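Local structure of WbmS, polysaccharide deacetylase involved in O-antigen biosynthesis (Bordetella bronchiseptica, 3HFT) at residues D28-E33 and P162-T167; I158-W163 and R172-W177; Y213-S218 and S245-Q250. The protein is a putative zinc-binding polysaccharide deacetylase, which probably removes acetyl groups from sugars during biosynthesis of the O-antigen. All coordinates share one frame; numbering follows the deposited sequence.

Contact 1 of 3, residues D28-E33 and P162-T167; sequences DINQPE and PWRHWT
Asn-30 OD1 takes a hydrogen bond from Arg-164 NH2 at 2.7 Å. The bond is nearly straight, with an angle of 173° at the hydrogen. The oxygen lies at the edge of the guanidinium, in its plane. The donor is tilted from the amide's carbonyl plane, and the two flat groups are turned 37° apart. Ile-29 meets the same guanidinium over one face, its CG2 methyl 3.2 Å from Arg-164 NH1. The other branch reaches inward: CG1 is anti to the backbone N (chi1 -161°), which, with chi2, brings Ile-29 CD1 against Pro-162, 3.6 Å from its O and 3.9 Å from its CG. Residues Asp-28 to Gln-31 form a type I turn, and Asp-28 OD1 accepts from Asn-30 N at 2.9 Å in an Asx turn. This bond, with Gln-31 N to Asp-28 O, helps hold the turn that carries Asn-30. Val-171 also packs on Ile-29 and Pro-162. Tyr-185 OH of the second subunit hydrogen-bonds to Arg-164 O. The loop before strand 39-44 thus meets strand 163-164 through Ile-29 on the buried Pro-162 and a polar pair at the exposed end. Since the amide is neutral, that bond is probably charge-assisted but not a salt bridge.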
loop_
_atom_site.group_PDB
_atom_site.type_symbol
_atom_site.label_atom_id
_atom_site.label_comp_id
_atom_site.label_asym_id
_atom_site.label_seq_id
_atom_site.Cartn_x
_atom_site.Cartn_y
_atom_site.Cartn_z
ATOM N N ASP A 28 -10.336 -10.624 -13.888
ATOM C CA ASP A 28 -11.334 -11.466 -13.272
ATOM C C ASP A 28 -10.554 -12.277 -12.257
ATOM O O ASP A 28 -9.778 -13.170 -12.615
ATOM C CB ASP A 28 -11.990 -12.362 -14.300
ATOM C CG ASP A 28 -12.995 -13.325 -13.691
ATOM O OD1 ASP A 28 -13.100 -13.429 -12.446
ATOM O OD2 ASP A 28 -13.687 -14.002 -14.478
ATOM N N ILE A 29 -10.763 -11.941 -10.994
ATOM C CA ILE A 29 -10.002 -12.530 -9.899
ATOM C C ILE A 29 -10.169 -14.048 -9.882
ATOM O O ILE A 29 -9.323 -14.747 -9.377
ATOM C CB ILE A 29 -10.424 -11.891 -8.529
ATOM C CG1 ILE A 29 -9.359 -12.125 -7.466
ATOM C CG2 ILE A 29 -11.834 -12.364 -8.107
ATOM C CD1 ILE A 29 -8.014 -11.581 -7.871
ATOM N N ASN A 30 -11.259 -14.561 -10.451
ATOM C CA ASN A 30 -11.482 -16.012 -10.502
ATOM C C ASN A 30 -10.841 -16.724 -11.676
ATOM O O ASN A 30 -10.970 -17.928 -11.793
ATOM C CB ASN A 30 -12.996 -16.295 -10.538
ATOM C CG ASN A 30 -13.676 -15.859 -9.274
ATOM O OD1 ASN A 30 -13.185 -16.132 -8.192
ATOM N ND2 ASN A 30 -14.776 -15.136 -9.398
ATOM N N GLN A 31 -10.179 -15.988 -12.559
ATOM C CA GLN A 31 -9.637 -16.536 -13.793
ATOM C C GLN A 31 -8.284 -15.919 -14.066
ATOM O O GLN A 31 -8.215 -14.857 -14.682
ATOM C CB GLN A 31 -10.540 -16.183 -14.972
ATOM C CG GLN A 31 -11.934 -16.805 -14.928
ATOM C CD GLN A 31 -11.935 -18.295 -15.242
ATOM O OE1 GLN A 31 -11.043 -18.797 -15.935
ATOM N NE2 GLN A 31 -12.954 -19.007 -14.748
ATOM N N PRO A 32 -7.208 -16.568 -13.600
ATOM C CA PRO A 32 -5.872 -15.997 -13.782
ATOM C C PRO A 32 -5.502 -15.725 -15.225
ATOM O O PRO A 32 -4.664 -14.871 -15.466
ATOM C CB PRO A 32 -4.948 -17.055 -13.162
ATOM C CG PRO A 32 -5.790 -17.716 -12.150
ATOM C CD PRO A 32 -7.156 -17.813 -12.806
ATOM N N GLU A 33 -6.135 -16.421 -16.176
ATOM C CA GLU A 33 -5.866 -16.185 -17.592
ATOM C C GLU A 33 -6.167 -14.731 -17.941
ATOM O O GLU A 33 -5.632 -14.186 -18.896
ATOM C CB GLU A 33 -6.712 -17.123 -18.490
ATOM N N PRO A 162 -3.105 -9.898 -8.641
ATOM C CA PRO A 162 -4.118 -9.108 -7.952
ATOM C C PRO A 162 -4.720 -10.019 -6.861
ATOM O O PRO A 162 -4.556 -11.236 -6.918
ATOM C CB PRO A 162 -5.153 -8.829 -9.058
ATOM C CG PRO A 162 -5.057 -10.066 -9.912
ATOM C CD PRO A 162 -3.595 -10.397 -9.929
ATOM N N TRP A 163 -5.390 -9.437 -5.875
ATOM C CA TRP A 163 -5.999 -10.200 -4.806
ATOM C C TRP A 163 -7.305 -9.574 -4.338
ATOM O O TRP A 163 -7.578 -8.410 -4.607
ATOM C CB TRP A 163 -5.008 -10.376 -3.639
ATOM C CG TRP A 163 -4.651 -9.186 -2.862
ATOM C CD1 TRP A 163 -5.333 -8.696 -1.793
ATOM C CD2 TRP A 163 -3.507 -8.322 -3.033
ATOM N NE1 TRP A 163 -4.706 -7.599 -1.297
ATOM C CE2 TRP A 163 -3.576 -7.348 -2.026
ATOM C CE3 TRP A 163 -2.452 -8.279 -3.942
ATOM C CZ2 TRP A 163 -2.637 -6.345 -1.895
ATOM C CZ3 TRP A 163 -1.512 -7.298 -3.821
ATOM C CH2 TRP A 163 -1.606 -6.320 -2.802
ATOM N N ARG A 164 -8.126 -10.364 -3.648
ATOM C CA ARG A 164 -9.379 -9.873 -3.117
ATOM C C ARG A 164 -9.150 -9.047 -1.858
ATOM O O ARG A 164 -8.496 -9.514 -0.923
ATOM C CB ARG A 164 -10.290 -11.016 -2.712
ATOM C CG ARG A 164 -10.734 -11.862 -3.849
ATOM C CD ARG A 164 -11.438 -13.093 -3.346
ATOM N NE ARG A 164 -11.232 -14.218 -4.267
ATOM C CZ ARG A 164 -12.029 -14.537 -5.284
ATOM N NH1 ARG A 164 -13.134 -13.835 -5.558
ATOM N NH2 ARG A 164 -11.714 -15.591 -6.032
ATOM N N HIS A 165 -9.753 -7.859 -1.810
ATOM C CA HIS A 165 -9.743 -7.053 -0.592
ATOM C C HIS A 165 -10.804 -7.602 0.366
ATOM O O HIS A 165 -11.751 -8.262 -0.073
ATOM C CB HIS A 165 -9.996 -5.597 -0.915
ATOM C CG HIS A 165 -9.786 -4.685 0.247
ATOM N ND1 HIS A 165 -8.635 -4.710 0.999
ATOM C CD2 HIS A 165 -10.562 -3.712 0.777
ATOM C CE1 HIS A 165 -8.727 -3.818 1.965
ATOM N NE2 HIS A 165 -9.888 -3.202 1.861
ATOM N N TRP A 166 -10.683 -7.307 1.657
ATOM C CA TRP A 166 -11.616 -7.839 2.650
ATOM C C TRP A 166 -12.984 -7.160 2.696
ATOM O O TRP A 166 -13.848 -7.631 3.442
ATOM C CB TRP A 166 -10.999 -7.831 4.053
ATOM C CG TRP A 166 -10.615 -6.480 4.590
ATOM C CD1 TRP A 166 -11.443 -5.548 5.119
ATOM C CD2 TRP A 166 -9.289 -5.928 4.663
ATOM N NE1 TRP A 166 -10.723 -4.437 5.500
ATOM C CE2 TRP A 166 -9.398 -4.651 5.237
ATOM C CE3 TRP A 166 -8.032 -6.380 4.284
ATOM C CZ2 TRP A 166 -8.299 -3.834 5.454
ATOM C CZ3 TRP A 166 -6.934 -5.568 4.510
ATOM C CH2 TRP A 166 -7.072 -4.301 5.071
ATOM N N THR A 167 -13.182 -6.066 1.959
ATOM C CA THR A 167 -14.480 -5.407 1.882
ATOM C C THR A 167 -14.789 -4.932 0.473
ATOM O O THR A 167 -13.891 -4.731 -0.341
ATOM C CB THR A 167 -14.594 -4.122 2.761
ATOM O OG1 THR A 167 -13.685 -3.127 2.297
ATOM C CG2 THR A 167 -14.362 -4.397 4.247
#

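Contact 2 of 3, residues I158-W163 and R172-W177; sequences IVLQPW and RVPYLW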
loop_
_atom_site.group_PDB
_atom_site.type_symbol
_atom_site.label_atom_id
_atom_site.label_comp_id
_atom_site.label_asym_id
_atom_site.label_seq_id
_atom_site.Cartn_x
_atom_site.Cartn_y
_atom_site.Cartn_z
ATOM N N ILE A 158 9.539 -9.908 -6.425
ATOM C CA ILE A 158 8.200 -10.371 -6.095
ATOM C C ILE A 158 7.377 -10.512 -7.367
ATOM O O ILE A 158 7.175 -9.527 -8.115
ATOM C CB ILE A 158 7.488 -9.379 -5.144
ATOM C CG1 ILE A 158 8.286 -9.245 -3.829
ATOM C CG2 ILE A 158 6.053 -9.876 -4.847
ATOM C CD1 ILE A 158 7.859 -8.092 -2.914
ATOM N N VAL A 159 6.861 -11.717 -7.580
ATOM C CA VAL A 159 5.935 -11.975 -8.692
ATOM C C VAL A 159 4.572 -11.580 -8.210
ATOM O O VAL A 159 4.056 -12.090 -7.199
ATOM C CB VAL A 159 5.934 -13.420 -9.131
ATOM C CG1 VAL A 159 4.929 -13.668 -10.281
ATOM C CG2 VAL A 159 7.335 -13.831 -9.560
ATOM N N LEU A 160 3.956 -10.682 -8.967
ATOM C CA LEU A 160 2.711 -10.044 -8.546
ATOM C C LEU A 160 1.474 -10.652 -9.121
ATOM O O LEU A 160 1.492 -11.139 -10.272
ATOM C CB LEU A 160 2.749 -8.612 -8.950
ATOM C CG LEU A 160 3.788 -7.740 -8.244
ATOM C CD1 LEU A 160 3.789 -6.362 -8.865
ATOM C CD2 LEU A 160 3.502 -7.688 -6.718
ATOM N N GLN A 161 0.398 -10.584 -8.334
ATOM C CA GLN A 161 -0.924 -11.101 -8.678
ATOM C C GLN A 161 -1.952 -10.165 -7.997
ATOM O O GLN A 161 -1.718 -9.712 -6.865
ATOM C CB GLN A 161 -1.100 -12.535 -8.097
ATOM C CG GLN A 161 0.101 -13.516 -8.286
ATOM C CD GLN A 161 0.231 -14.018 -9.711
ATOM O OE1 GLN A 161 -0.694 -13.848 -10.493
ATOM N NE2 GLN A 161 1.369 -14.657 -10.052
ATOM N N PRO A 162 -3.105 -9.898 -8.641
ATOM C CA PRO A 162 -4.118 -9.108 -7.952
ATOM C C PRO A 162 -4.720 -10.019 -6.861
ATOM O O PRO A 162 -4.556 -11.236 -6.918
ATOM C CB PRO A 162 -5.153 -8.829 -9.058
ATOM C CG PRO A 162 -5.057 -10.066 -9.912
ATOM C CD PRO A 162 -3.595 -10.397 -9.929
ATOM N N TRP A 163 -5.390 -9.437 -5.875
ATOM C CA TRP A 163 -5.999 -10.200 -4.806
ATOM C C TRP A 163 -7.305 -9.574 -4.338
ATOM O O TRP A 163 -7.578 -8.410 -4.607
ATOM C CB TRP A 163 -5.008 -10.376 -3.639
ATOM C CG TRP A 163 -4.651 -9.186 -2.862
ATOM C CD1 TRP A 163 -5.333 -8.696 -1.793
ATOM C CD2 TRP A 163 -3.507 -8.322 -3.033
ATOM N NE1 TRP A 163 -4.706 -7.599 -1.297
ATOM C CE2 TRP A 163 -3.576 -7.348 -2.026
ATOM C CE3 TRP A 163 -2.452 -8.279 -3.942
ATOM C CZ2 TRP A 163 -2.637 -6.345 -1.895
ATOM C CZ3 TRP A 163 -1.512 -7.298 -3.821
ATOM C CH2 TRP A 163 -1.606 -6.320 -2.802
ATOM N N ARG A 172 -7.586 -5.687 -5.226
ATOM C CA ARG A 172 -6.414 -4.842 -5.211
ATOM C C ARG A 172 -5.497 -5.287 -6.342
ATOM O O ARG A 172 -5.168 -6.476 -6.495
ATOM C CB ARG A 172 -5.702 -4.902 -3.864
ATOM C CG ARG A 172 -6.596 -4.524 -2.721
ATOM C CD ARG A 172 -5.762 -3.920 -1.635
ATOM N NE ARG A 172 -5.402 -2.553 -1.977
ATOM C CZ ARG A 172 -4.786 -1.722 -1.159
ATOM N NH1 ARG A 172 -4.434 -2.131 0.045
ATOM N NH2 ARG A 172 -4.528 -0.481 -1.534
ATOM N N VAL A 173 -5.096 -4.316 -7.162
ATOM C CA VAL A 173 -4.271 -4.551 -8.305
ATOM C C VAL A 173 -2.899 -3.845 -8.125
ATOM O O VAL A 173 -2.828 -2.638 -8.202
ATOM C CB VAL A 173 -4.965 -4.018 -9.592
ATOM C CG1 VAL A 173 -4.064 -4.310 -10.838
ATOM C CG2 VAL A 173 -6.405 -4.606 -9.736
ATOM N N PRO A 174 -1.812 -4.611 -7.871
ATOM C CA PRO A 174 -0.538 -3.943 -7.635
ATOM C C PRO A 174 0.139 -3.601 -8.962
ATOM O O PRO A 174 -0.031 -4.331 -9.934
ATOM C CB PRO A 174 0.269 -5.011 -6.917
ATOM C CG PRO A 174 -0.192 -6.281 -7.549
ATOM C CD PRO A 174 -1.686 -6.067 -7.740
ATOM N N TYR A 175 0.924 -2.525 -8.986
ATOM C CA TYR A 175 1.624 -2.136 -10.197
ATOM C C TYR A 175 3.098 -2.009 -9.947
ATOM O O TYR A 175 3.534 -1.850 -8.801
ATOM C CB TYR A 175 1.034 -0.886 -10.839
ATOM C CG TYR A 175 1.238 0.462 -10.194
ATOM C CD1 TYR A 175 0.465 0.874 -9.111
ATOM C CD2 TYR A 175 2.104 1.361 -10.742
ATOM C CE1 TYR A 175 0.597 2.137 -8.574
ATOM C CE2 TYR A 175 2.227 2.647 -10.233
ATOM C CZ TYR A 175 1.470 3.029 -9.150
ATOM O OH TYR A 175 1.555 4.320 -8.665
ATOM N N LEU A 176 3.868 -2.222 -11.015
ATOM C CA LEU A 176 5.294 -2.488 -10.858
ATOM C C LEU A 176 6.290 -1.521 -11.533
ATOM O O LEU A 176 7.504 -1.642 -11.358
ATOM C CB LEU A 176 5.574 -3.937 -11.314
ATOM C CG LEU A 176 5.146 -4.459 -12.704
ATOM C CD1 LEU A 176 5.648 -3.591 -13.879
ATOM C CD2 LEU A 176 5.561 -5.946 -12.872
ATOM N N TRP A 177 5.769 -0.553 -12.268
ATOM C CA TRP A 177 6.592 0.420 -12.982
ATOM C C TRP A 177 5.818 1.718 -13.161
ATOM O O TRP A 177 4.589 1.702 -13.398
ATOM C CB TRP A 177 7.025 -0.148 -14.338
ATOM C CG TRP A 177 8.140 0.652 -15.021
ATOM C CD1 TRP A 177 9.466 0.326 -15.060
ATOM C CD2 TRP A 177 7.993 1.814 -15.853
ATOM N NE1 TRP A 177 10.166 1.255 -15.797
ATOM C CE2 TRP A 177 9.286 2.177 -16.296
ATOM C CE3 TRP A 177 6.912 2.633 -16.195
ATOM C CZ2 TRP A 177 9.523 3.307 -17.109
ATOM C CZ3 TRP A 177 7.145 3.747 -17.009
ATOM C CH2 TRP A 177 8.441 4.077 -17.437
#
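Arg-172, Trp-163 and Pro-174 carry most of this contact. Arg-172 lays its aliphatic chain along the indole of Trp-163, and both side chains point the same way from the sheet. CB of Arg-172 stands over one face of the five-membered ring, 4.0 Å from its centroid and 21° off the normal, a CH-pi contact. CD of Arg-172 continues past the rim of the indole, 3.8 Å from Trp-163 NE1. The chain then bends at chi3 (77°), and the guanidinium plane ends up 65° from the indole. Its charge is used elsewhere: NH2 forms a salt bridge with Asp-147 and a hydrogen bond with Gln-131.

The backbones of Trp-163 and Arg-172 form an antiparallel hydrogen-bonded pair. Trp-163 N donates to Arg-172 O at 3.0 Å, and Arg-172 N donates to Trp-163 O at 2.8 Å. This joins strand 163-164, outermost within the chain, to strand 171-172 in the small mixed sheet, as the two arms of a beta hairpin. Pro-153 of the second subunit packs on Trp-163.

Past the pair, Pro-174 packs against Trp-163 and Leu-160. Its CG meets the six-membered ring of Trp-163 obliquely, 4.1 Å from CZ3. The same CG is 4.0 Å from Leu-160 CB, and the leucine and proline side chains run past each other in opposite directions. Leu-160 CD1 goes on to Leu-176 CB at 3.9 Å. The proline's CD lies 3.7 Å from Gln-161 O, a buried carbonyl oxygen that has no polar partner in the model. In the conformer modelled here, Gln-161 OE1 accepts a hydrogen bond from Trp-35 NE1, and NE2 donates one to Asp-200 O.

Contact 3 of 3, residues Y213-S218 and S245-Q250; sequences YMNTES and SRTFLQ
Hydrogen bonds join Ser-245 to Thr-216. Thr-216 O accepts two of them from Ser-245. The hydroxyl OG comes in at 2.9 Å in the carbonyl plane, on a lone pair. The backbone N, at 3.0 Å, approaches from above that plane. Asn-215 OD1 also faces the first turn of helix 245-256. It accepts from Thr-247 N at 3.1 Å, and weakly from Arg-246 N, although the position of this oxygen is less certain. Its ND2 turns to the carbonyls of Ser-242 and Asn-240. Van der Waals contact comes from the flank of the same side chain, where Asn-215 CB meets Arg-246 CB at 3.6 Å. The arginine chain runs extended from CG to NE and places NH1 3.8 Å from Tyr-213 CA. There NH1 bonds to Val-212 O and forms a salt bridge with Asp-55. Asn-215, with positive phi, is the C-prime residue of a Schellman motif that closes helix 209-214. One helix C-terminal end is thus set against the N-terminal turn of another. Helix 50-63 lies beside Tyr-213 and Arg-246, helix 179-185 touches Thr-216 and Ser-245 through Cys-183 and Asp-179, and Phe-248 packs against strand 203-207.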
loop_
_atom_site.group_PDB
_atom_site.type_symbol
_atom_site.label_atom_id
_atom_site.label_comp_id
_atom_site.label_asym_id
_atom_site.label_seq_id
_atom_site.Cartn_x
_atom_site.Cartn_y
_atom_site.Cartn_z
ATOM N N TYR A 213 4.805 13.312 -23.112
ATOM C CA TYR A 213 4.992 14.465 -23.986
ATOM C C TYR A 213 6.437 14.970 -24.030
ATOM O O TYR A 213 6.954 15.271 -25.097
ATOM C CB TYR A 213 4.064 15.612 -23.573
ATOM C CG TYR A 213 3.944 16.657 -24.650
ATOM C CD1 TYR A 213 2.994 16.535 -25.674
ATOM C CD2 TYR A 213 4.804 17.741 -24.691
ATOM C CE1 TYR A 213 2.885 17.474 -26.668
ATOM C CE2 TYR A 213 4.716 18.663 -25.715
ATOM C CZ TYR A 213 3.748 18.521 -26.688
ATOM O OH TYR A 213 3.637 19.455 -27.675
HETATM N N MSE A 214 7.075 15.085 -22.875
HETATM C CA MSE A 214 8.453 15.616 -22.805
HETATM C C MSE A 214 9.514 14.529 -22.904
HETATM O O MSE A 214 10.700 14.845 -22.902
HETATM C CB MSE A 214 8.694 16.361 -21.481
HETATM C CG MSE A 214 7.668 17.485 -21.201
HETATM SE SE MSE A 214 8.206 18.486 -19.612
HETATM C CE MSE A 214 9.254 19.190 -20.299
ATOM N N ASN A 215 9.096 13.268 -22.961
ATOM C CA ASN A 215 10.034 12.135 -23.013
ATOM C C ASN A 215 10.991 12.207 -21.846
ATOM O O ASN A 215 12.196 11.973 -21.969
ATOM C CB ASN A 215 10.781 12.067 -24.338
ATOM C CG ASN A 215 11.633 10.796 -24.482
ATOM O OD1 ASN A 215 11.265 9.720 -23.995
ATOM N ND2 ASN A 215 12.768 10.926 -25.159
ATOM N N THR A 216 10.415 12.459 -20.682
ATOM C CA THR A 216 11.193 12.669 -19.468
ATOM C C THR A 216 12.127 11.505 -19.122
ATOM O O THR A 216 11.700 10.355 -19.004
ATOM C CB THR A 216 10.278 12.876 -18.251
ATOM O OG1 THR A 216 9.390 13.954 -18.523
ATOM C CG2 THR A 216 11.088 13.141 -16.973
ATOM N N GLU A 217 13.393 11.863 -18.935
ATOM C CA GLU A 217 14.418 10.956 -18.412
ATOM C C GLU A 217 14.959 11.401 -17.033
ATOM O O GLU A 217 15.675 10.665 -16.400
ATOM C CB GLU A 217 15.575 10.873 -19.405
ATOM C CG GLU A 217 16.605 11.998 -19.330
ATOM C CD GLU A 217 16.153 13.403 -19.801
ATOM O OE1 GLU A 217 14.996 13.851 -19.654
ATOM O OE2 GLU A 217 17.022 14.117 -20.289
ATOM N N SER A 218 14.673 12.638 -16.636
ATOM C CA SER A 218 15.077 13.181 -15.338
ATOM C C SER A 218 13.998 14.140 -14.886
ATOM O O SER A 218 13.478 14.914 -15.686
ATOM C CB SER A 218 16.410 13.931 -15.429
ATOM O OG SER A 218 16.633 14.751 -14.277
ATOM N N SER A 245 10.827 8.456 -21.092
ATOM C CA SER A 245 9.498 7.862 -20.877
ATOM C C SER A 245 8.748 7.599 -22.167
ATOM O O SER A 245 8.080 6.575 -22.299
ATOM C CB SER A 245 8.646 8.757 -19.972
ATOM O OG SER A 245 9.237 8.884 -18.673
ATOM N N ARG A 246 8.861 8.505 -23.132
ATOM C CA ARG A 246 8.168 8.370 -24.403
ATOM C C ARG A 246 8.765 7.249 -25.249
ATOM O O ARG A 246 8.043 6.409 -25.790
ATOM C CB ARG A 246 8.246 9.670 -25.194
ATOM C CG ARG A 246 7.364 9.728 -26.420
ATOM C CD ARG A 246 7.674 10.998 -27.196
ATOM N NE ARG A 246 6.723 11.223 -28.268
ATOM C CZ ARG A 246 5.503 11.735 -28.118
ATOM N NH1 ARG A 246 5.042 12.059 -26.946
ATOM N NH2 ARG A 246 4.721 11.889 -29.161
ATOM N N THR A 247 10.083 7.223 -25.373
ATOM C CA THR A 247 10.717 6.192 -26.186
ATOM C C THR A 247 10.564 4.809 -25.520
ATOM O O THR A 247 10.421 3.817 -26.208
ATOM C CB THR A 247 12.170 6.508 -26.502
ATOM O OG1 THR A 247 12.908 6.593 -25.295
ATOM C CG2 THR A 247 12.299 7.812 -27.319
ATOM N N PHE A 248 10.523 4.760 -24.191
ATOM C CA PHE A 248 10.280 3.508 -23.472
ATOM C C PHE A 248 8.888 2.988 -23.851
ATOM O O PHE A 248 8.716 1.826 -24.177
ATOM C CB PHE A 248 10.397 3.779 -21.980
ATOM C CG PHE A 248 10.075 2.610 -21.068
ATOM C CD1 PHE A 248 8.798 2.424 -20.577
ATOM C CD2 PHE A 248 11.078 1.756 -20.625
ATOM C CE1 PHE A 248 8.524 1.409 -19.698
ATOM C CE2 PHE A 248 10.800 0.742 -19.737
ATOM C CZ PHE A 248 9.518 0.570 -19.274
ATOM N N LEU A 249 7.895 3.872 -23.802
ATOM C CA LEU A 249 6.522 3.483 -24.136
ATOM C C LEU A 249 6.425 3.096 -25.582
ATOM O O LEU A 249 5.768 2.111 -25.922
ATOM C CB LEU A 249 5.575 4.649 -23.860
ATOM C CG LEU A 249 4.109 4.472 -24.244
ATOM C CD1 LEU A 249 3.439 3.253 -23.581
ATOM C CD2 LEU A 249 3.363 5.798 -23.890
ATOM N N GLN A 250 7.048 3.870 -26.463
ATOM C CA GLN A 250 7.008 3.525 -27.889
ATOM C C GLN A 250 7.632 2.156 -28.178
ATOM O O GLN A 250 7.071 1.382 -28.939
ATOM C CB GLN A 250 7.669 4.614 -28.754
ATOM C CG GLN A 250 6.845 5.891 -28.814
ATOM C CD GLN A 250 7.614 7.035 -29.442
ATOM O OE1 GLN A 250 8.777 7.252 -29.133
ATOM N NE2 GLN A 250 6.969 7.756 -30.323
#

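Overall arrangement
From the N terminus, the loop at 28-33 precedes strand 39-44. Contact 1 closes the long excursion from there to 162-167, 129 residues on, through the core strands. Contact 2 opens on the same chain region, sharing Pro-162 and Trp-163, and closes the short hairpin to 172-177. These two contacts lie together, about 11 Å between centres, and both touch the second subunit. The chain then returns to the parallel sheet as its outermost strand, 177-178. Contact 3 follows in series and closes the excursion from helix 209-214 to helix 245-256. Its centre lies about 32 Å from that of contact 1, across the chain's centre. Trp-177 and Phe-248 stack where contacts 2 and 3 meet.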